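Local coordinates for protein succinylglutamate desuccinylase/aspartoacylase (PDB 3LWU) that binds a zinc ion and is probably a hydrolase acting on ester bonds, related to the succinylglutamate desuccinylases and aspartoacylases, at residues A[71-76]-A[189-194]. Sequence-based numbering, arbitrary orientation.
With ZN (zinc ion), chain C.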
loop_
_atom_site.group_PDB
_atom_site.type_symbol
_atom_site.label_atom_id
_atom_site.label_comp_id
_atom_site.label_asym_id
_atom_site.label_seq_id
_atom_site.Cartn_x
_atom_site.Cartn_y
_atom_site.Cartn_z
ATOM N N ALA A 71 15.036 -20.282 -6.741
ATOM C CA ALA A 71 16.384 -20.578 -7.202
ATOM C C ALA A 71 16.839 -21.939 -6.614
ATOM O O ALA A 71 17.484 -22.716 -7.292
ATOM C CB ALA A 71 17.361 -19.463 -6.790
ATOM N N VAL A 72 16.472 -22.219 -5.379
ATOM C CA VAL A 72 16.769 -23.527 -4.764
ATOM C C VAL A 72 16.084 -24.685 -5.523
ATOM O O VAL A 72 16.722 -25.705 -5.875
ATOM C CB VAL A 72 16.456 -23.531 -3.266
ATOM C CG1 VAL A 72 16.660 -24.965 -2.620
ATOM C CG2 VAL A 72 17.331 -22.475 -2.588
ATOM N N ILE A 73 14.822 -24.493 -5.849
ATOM C CA ILE A 73 14.105 -25.479 -6.633
ATOM C C ILE A 73 14.754 -25.658 -8.009
ATOM O O ILE A 73 14.894 -26.784 -8.492
ATOM C CB ILE A 73 12.605 -25.141 -6.709
ATOM C CG1 ILE A 73 11.987 -25.452 -5.342
ATOM C CG2 ILE A 73 11.917 -25.934 -7.803
ATOM C CD1 ILE A 73 10.520 -25.074 -5.133
ATOM N N TYR A 74 15.141 -24.564 -8.637
ATOM C CA TYR A 74 15.823 -24.642 -9.930
ATOM C C TYR A 74 17.104 -25.458 -9.819
ATOM O O TYR A 74 17.343 -26.329 -10.640
ATOM C CB TYR A 74 16.115 -23.247 -10.484
ATOM C CG TYR A 74 16.899 -23.261 -11.772
ATOM C CD1 TYR A 74 16.263 -23.401 -13.011
ATOM C CD2 TYR A 74 18.272 -23.161 -11.762
ATOM C CE1 TYR A 74 17.002 -23.457 -14.194
ATOM C CE2 TYR A 74 19.006 -23.229 -12.943
ATOM C CZ TYR A 74 18.357 -23.365 -14.140
ATOM O OH TYR A 74 19.093 -23.379 -15.275
ATOM N N GLN A 75 17.928 -25.195 -8.805
ATOM C CA GLN A 75 19.201 -25.933 -8.659
ATOM C C GLN A 75 18.948 -27.360 -8.282
ATOM O O GLN A 75 19.611 -28.264 -8.771
ATOM C CB GLN A 75 20.127 -25.291 -7.628
ATOM C CG GLN A 75 20.667 -23.900 -8.012
ATOM C CD GLN A 75 21.634 -23.927 -9.192
ATOM O OE1 GLN A 75 21.495 -24.740 -10.110
ATOM N NE2 GLN A 75 22.592 -23.002 -9.192
ATOM N N LEU A 76 17.927 -27.574 -7.454
ATOM C CA LEU A 76 17.587 -28.929 -7.037
ATOM C C LEU A 76 17.140 -29.770 -8.248
ATOM O O LEU A 76 17.634 -30.871 -8.463
ATOM C CB LEU A 76 16.537 -28.893 -5.947
ATOM C CG LEU A 76 16.171 -30.194 -5.232
ATOM C CD1 LEU A 76 17.391 -30.847 -4.553
ATOM C CD2 LEU A 76 15.063 -29.889 -4.218
ATOM N N LEU A 189 8.985 -30.054 2.661
ATOM C CA LEU A 189 9.924 -28.952 2.826
ATOM C C LEU A 189 9.239 -27.695 2.339
ATOM O O LEU A 189 8.875 -27.591 1.140
ATOM C CB LEU A 189 11.207 -29.173 2.040
ATOM C CG LEU A 189 11.953 -30.497 2.261
ATOM C CD1 LEU A 189 13.109 -30.613 1.256
ATOM C CD2 LEU A 189 12.428 -30.676 3.686
ATOM N N ASP A 190 9.062 -26.745 3.258
ATOM C CA ASP A 190 8.500 -25.426 2.947
ATOM C C ASP A 190 9.651 -24.451 2.951
ATOM O O ASP A 190 10.258 -24.231 3.982
ATOM C CB ASP A 190 7.463 -25.041 3.999
ATOM C CG ASP A 190 6.610 -23.855 3.603
ATOM O OD1 ASP A 190 6.680 -23.392 2.447
ATOM O OD2 ASP A 190 5.845 -23.365 4.495
ATOM N N LEU A 191 9.963 -23.899 1.795
ATOM C CA LEU A 191 11.106 -23.018 1.620
ATOM C C LEU A 191 10.742 -21.540 1.704
ATOM O O LEU A 191 9.981 -21.019 0.884
ATOM C CB LEU A 191 11.750 -23.272 0.261
ATOM C CG LEU A 191 12.144 -24.696 -0.127
ATOM C CD1 LEU A 191 12.932 -24.672 -1.374
ATOM C CD2 LEU A 191 12.947 -25.430 0.986
ATOM N N HIS A 192 11.327 -20.888 2.703
ATOM C CA HIS A 192 11.110 -19.502 3.025
ATOM C C HIS A 192 12.448 -18.743 3.052
ATOM O O HIS A 192 13.498 -19.311 2.823
ATOM C CB HIS A 192 10.454 -19.407 4.399
ATOM C CG HIS A 192 9.008 -19.801 4.422
ATOM N ND1 HIS A 192 8.000 -18.892 4.643
ATOM C CD2 HIS A 192 8.405 -21.014 4.316
ATOM C CE1 HIS A 192 6.843 -19.530 4.694
ATOM N NE2 HIS A 192 7.056 -20.814 4.468
ATOM N N THR A 193 12.387 -17.424 3.245
ATOM C CA THR A 193 13.563 -16.634 3.613
ATOM C C THR A 193 13.174 -15.744 4.785
ATOM O O THR A 193 12.001 -15.508 5.031
ATOM C CB THR A 193 14.089 -15.709 2.480
ATOM O OG1 THR A 193 13.301 -14.508 2.452
ATOM C CG2 THR A 193 14.082 -16.396 1.089
ATOM N N GLY A 194 14.165 -15.208 5.474
ATOM C CA GLY A 194 13.922 -14.170 6.460
ATOM C C GLY A 194 14.020 -12.848 5.749
ATOM O O GLY A 194 14.057 -12.811 4.525
HETATM ZN ZN ZN C . 8.221 -16.878 5.023
#
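L191 sets one methyl, CD1, against two consecutive residues of helix 68-80, overlapping the CG1 methyl of V72 and the CG1 methylene of I73. Its CD1 lies 3.9 Å from CG1 of V72 and 4.2 Å from CG1 of I73, so a single branch of the leucine carries the contact. In V72 the branch doing the touching, CG1, stands opposite the backbone N across the CA–CB bond (chi1 175°), which places it beside CD1 of L191. I73 meets the leucine with its CG1 methylene rather than its terminal CD1, the two side chains crossing at a slant. The joint is purely apolar and small, about 108 Å² of surface in all, with the CA atoms of V72 and L191 8.5 Å apart. I58 of the neighbouring parallel strand 56-60 also packs on L191, while L263 and I281, on strand 257-263 and helix 271-287, cover V72.

Strand alternation turns H192 to the opposite face of the strand, where its ND1 binds zinc at 2.1 Å. H63 and E66 are further protein ligands. On the other side of the imidazole, NE2 donates a weak hydrogen bond to OD2 of D190, 2.8 Å long and bent to 150°, while OD1 of D190 is held by Q59. This second-shell carboxylate probably helps to fix the ring's rotation and would probably make ND1 a stronger donor to the metal. The principle illustrated is a helix packed through aliphatic side chains on one face of a central strand whose other face supplies one zinc ligand, H192, and its second-shell partner D190, as in the M14 metallopeptidase-like fold of the succinylglutamate desuccinylase/aspartoacylase family.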